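Local coordinates for protein Non-reducing end beta-L-arabinofuranosidase (Bacteroides thetaiotaomicron, PDB 5MQO) that probably hydrolyses glycosidic bonds in plant pectin as a gut-bacterial glycoside hydrolase of family GH127, at residues R369-T377 / A586-R594. Numbering follows the deposited sequence.
Sequences RPYQLPNST and AHPLAEEIR
The phenol ring of Tyr371 lies face to face on the imidazole of His587, centroids 4.4 Å apart and planes 20° from parallel, with Tyr371 CE1 over the middle of the imidazole. His587 is well suited to the place: its ND1 accepts a hydrogen bond from Leu589 N (3.2 Å) in the ring plane, which helps to hold the imidazole's rotation and leaves a face for the tyrosine. Leu589 reaches the phenol obliquely, its CD1 3.6 Å from Tyr371 CE2. With CG anti to its own carbonyl carbon (chi1 -45°), Tyr371 carries its ring out over the type I turn from His587 to Ala590, while its carbonyl O receives a CA-H...O contact from Ala590 CA at 3.4 Å. Were Tyr371 cut back to an alanine, the His587 face and the Leu589 methyl would probably lose their aromatic partner. Further along, Glu592 bends at its second torsion, laying CG against Pro374 CA (3.6 Å). Its OE1 can thus accept a weak hydrogen bond from Leu373 N (3.2 Å), whereas nearby Tyr371 O, also an acceptor, gives it none; the puckered Pro374 ring runs alongside the Glu592 chain. The contact joins the loop between strand 361-364 and helix 382-399 of the catalytic region to the connection between strands 581-584 and 596-601 of the C-terminal region, with helix 317-333 touching Tyr371 through Arg333 and strand 690-697 meeting Ile593 through Trp693.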
loop_
_atom_site.group_PDB
_atom_site.type_symbol
_atom_site.label_atom_id
_atom_site.label_comp_id
_atom_site.label_asym_id
_atom_site.label_seq_id
_atom_site.Cartn_x
_atom_site.Cartn_y
_atom_site.Cartn_z
ATOM N N ARG A 369 -10.778 -14.020 12.781
ATOM C CA ARG A 369 -10.003 -14.762 13.788
ATOM C C ARG A 369 -8.567 -14.904 13.325
ATOM O O ARG A 369 -8.312 -14.878 12.123
ATOM C CB ARG A 369 -10.524 -16.194 13.966
ATOM C CG ARG A 369 -11.893 -16.358 14.656
ATOM C CD ARG A 369 -12.225 -17.840 14.952
ATOM N NE ARG A 369 -11.695 -18.728 13.905
ATOM C CZ ARG A 369 -12.321 -19.024 12.776
ATOM N NH1 ARG A 369 -13.536 -18.565 12.523
ATOM N NH2 ARG A 369 -11.741 -19.804 11.888
ATOM N N PRO A 370 -7.620 -15.071 14.261
ATOM C CA PRO A 370 -6.265 -15.401 13.857
ATOM C C PRO A 370 -6.231 -16.612 12.897
ATOM O O PRO A 370 -7.026 -17.559 13.047
ATOM C CB PRO A 370 -5.565 -15.752 15.187
ATOM C CG PRO A 370 -6.429 -15.228 16.283
ATOM C CD PRO A 370 -7.710 -14.742 15.693
ATOM N N TYR A 371 -5.339 -16.556 11.910
ATOM C CA TYR A 371 -5.248 -17.555 10.861
ATOM C C TYR A 371 -6.549 -17.863 10.088
ATOM O O TYR A 371 -6.653 -18.936 9.463
ATOM C CB TYR A 371 -4.649 -18.842 11.429
ATOM C CG TYR A 371 -3.463 -18.577 12.289
ATOM C CD1 TYR A 371 -2.234 -18.189 11.729
ATOM C CD2 TYR A 371 -3.562 -18.654 13.675
ATOM C CE1 TYR A 371 -1.133 -17.906 12.543
ATOM C CE2 TYR A 371 -2.467 -18.406 14.488
ATOM C CZ TYR A 371 -1.256 -18.020 13.921
ATOM O OH TYR A 371 -0.207 -17.747 14.760
ATOM N N GLN A 372 -7.534 -16.971 10.103
ATOM C CA GLN A 372 -8.736 -17.192 9.302
ATOM C C GLN A 372 -8.554 -16.449 7.987
ATOM O O GLN A 372 -8.829 -15.243 7.897
ATOM C CB GLN A 372 -10.001 -16.740 10.035
ATOM C CG GLN A 372 -11.276 -16.838 9.214
ATOM C CD GLN A 372 -12.497 -16.343 9.952
ATOM O OE1 GLN A 372 -12.425 -15.535 10.904
ATOM N NE2 GLN A 372 -13.648 -16.821 9.514
ATOM N N LEU A 373 -8.067 -17.164 6.974
ATOM C CA LEU A 373 -7.673 -16.529 5.706
ATOM C C LEU A 373 -8.287 -17.140 4.453
ATOM O O LEU A 373 -7.564 -17.511 3.542
ATOM C CB LEU A 373 -6.143 -16.484 5.611
ATOM C CG LEU A 373 -5.506 -15.684 6.766
ATOM C CD1 LEU A 373 -4.006 -15.958 6.860
ATOM C CD2 LEU A 373 -5.796 -14.190 6.636
ATOM N N PRO A 374 -9.633 -17.190 4.376
ATOM C CA PRO A 374 -10.308 -17.743 3.201
ATOM C C PRO A 374 -9.969 -16.998 1.907
ATOM O O PRO A 374 -9.539 -15.870 1.933
ATOM C CB PRO A 374 -11.786 -17.515 3.535
ATOM C CG PRO A 374 -11.786 -16.279 4.372
ATOM C CD PRO A 374 -10.616 -16.542 5.276
ATOM N N ASN A 375 -10.241 -17.630 0.791
ATOM C CA ASN A 375 -9.697 -17.231 -0.468
ATOM C C ASN A 375 -10.776 -16.640 -1.357
ATOM O O ASN A 375 -10.644 -15.491 -1.792
ATOM C CB ASN A 375 -9.066 -18.454 -1.133
ATOM C CG ASN A 375 -7.754 -18.870 -0.484
ATOM O OD1 ASN A 375 -7.695 -19.802 0.329
ATOM N ND2 ASN A 375 -6.681 -18.191 -0.873
ATOM N N SER A 376 -11.810 -17.435 -1.650
ATOM C CA SER A 376 -12.952 -16.999 -2.451
ATOM C C SER A 376 -13.687 -15.840 -1.804
ATOM O O SER A 376 -14.166 -14.961 -2.516
ATOM C CB SER A 376 -13.969 -18.125 -2.695
ATOM O OG SER A 376 -13.408 -19.276 -3.315
ATOM N N THR A 377 -13.784 -15.825 -0.478
ATOM C CA THR A 377 -14.498 -14.776 0.200
ATOM C C THR A 377 -13.604 -13.761 0.908
ATOM O O THR A 377 -14.101 -12.998 1.737
ATOM C CB THR A 377 -15.521 -15.362 1.190
ATOM O OG1 THR A 377 -14.844 -16.188 2.130
ATOM C CG2 THR A 377 -16.572 -16.203 0.442
ATOM N N ALA A 586 2.038 -22.072 4.468
ATOM C CA ALA A 586 1.535 -21.207 5.525
ATOM C C ALA A 586 1.368 -21.985 6.813
ATOM O O ALA A 586 1.280 -23.231 6.837
ATOM C CB ALA A 586 0.220 -20.550 5.124
ATOM N N HIS A 587 1.326 -21.228 7.895
ATOM C CA HIS A 587 1.181 -21.775 9.258
ATOM C C HIS A 587 0.017 -22.808 9.327
ATOM O O HIS A 587 -1.000 -22.642 8.672
ATOM C CB HIS A 587 0.981 -20.571 10.199
ATOM C CG HIS A 587 1.031 -20.895 11.642
ATOM N ND1 HIS A 587 0.078 -21.670 12.249
ATOM C CD2 HIS A 587 1.881 -20.504 12.617
ATOM C CE1 HIS A 587 0.342 -21.764 13.539
ATOM N NE2 HIS A 587 1.434 -21.063 13.787
ATOM N N PRO A 588 0.187 -23.902 10.073
ATOM C CA PRO A 588 -0.841 -24.962 9.997
ATOM C C PRO A 588 -2.237 -24.559 10.472
ATOM O O PRO A 588 -3.233 -25.092 10.000
ATOM C CB PRO A 588 -0.271 -26.084 10.873
ATOM C CG PRO A 588 0.893 -25.474 11.615
ATOM C CD PRO A 588 1.404 -24.364 10.762
ATOM N N LEU A 589 -2.327 -23.673 11.444
ATOM C CA LEU A 589 -3.615 -23.092 11.838
ATOM C C LEU A 589 -4.335 -22.247 10.763
ATOM O O LEU A 589 -5.421 -21.838 10.987
ATOM C CB LEU A 589 -3.453 -22.266 13.112
ATOM C CG LEU A 589 -3.092 -22.969 14.421
ATOM C CD1 LEU A 589 -2.819 -21.901 15.473
ATOM C CD2 LEU A 589 -4.202 -23.883 14.940
ATOM N N ALA A 590 -3.735 -21.963 9.619
ATOM C CA ALA A 590 -4.488 -21.376 8.492
ATOM C C ALA A 590 -5.121 -22.471 7.607
ATOM O O ALA A 590 -4.577 -22.860 6.574
ATOM C CB ALA A 590 -3.598 -20.472 7.663
ATOM N N GLU A 591 -6.297 -22.917 8.020
ATOM C CA GLU A 591 -6.947 -24.094 7.468
ATOM C C GLU A 591 -7.319 -23.920 6.016
ATOM O O GLU A 591 -7.230 -24.854 5.227
ATOM C CB GLU A 591 -8.228 -24.407 8.260
ATOM C CG GLU A 591 -8.042 -24.534 9.772
ATOM C CD GLU A 591 -9.159 -25.317 10.444
ATOM O OE1 GLU A 591 -10.143 -25.702 9.764
ATOM O OE2 GLU A 591 -9.048 -25.544 11.670
ATOM N N GLU A 592 -7.720 -22.712 5.660
ATOM C CA GLU A 592 -8.204 -22.415 4.302
ATOM C C GLU A 592 -7.132 -22.575 3.245
ATOM O O GLU A 592 -7.453 -22.688 2.067
ATOM C CB GLU A 592 -8.772 -20.994 4.242
ATOM C CG GLU A 592 -10.016 -20.765 5.125
ATOM C CD GLU A 592 -9.771 -20.221 6.521
ATOM O OE1 GLU A 592 -8.645 -20.335 7.041
ATOM O OE2 GLU A 592 -10.746 -19.701 7.127
ATOM N N ILE A 593 -5.868 -22.593 3.673
ATOM C CA ILE A 593 -4.713 -22.801 2.785
ATOM C C ILE A 593 -3.760 -23.905 3.261
ATOM O O ILE A 593 -2.609 -23.993 2.820
ATOM C CB ILE A 593 -3.967 -21.475 2.579
ATOM C CG1 ILE A 593 -3.518 -20.853 3.906
ATOM C CG2 ILE A 593 -4.891 -20.522 1.842
ATOM C CD1 ILE A 593 -2.809 -19.510 3.744
ATOM N N ARG A 594 -4.246 -24.768 4.155
ATOM C CA ARG A 594 -3.444 -25.874 4.628
ATOM C C ARG A 594 -3.054 -26.761 3.434
ATOM O O ARG A 594 -3.821 -26.917 2.482
ATOM C CB ARG A 594 -4.186 -26.660 5.700
ATOM C CG ARG A 594 -3.360 -27.784 6.314
ATOM C CD ARG A 594 -3.685 -27.998 7.774
ATOM N NE ARG A 594 -2.978 -29.142 8.336
ATOM C CZ ARG A 594 -1.664 -29.196 8.573
ATOM N NH1 ARG A 594 -0.878 -28.165 8.295
ATOM N NH2 ARG A 594 -1.124 -30.296 9.086
#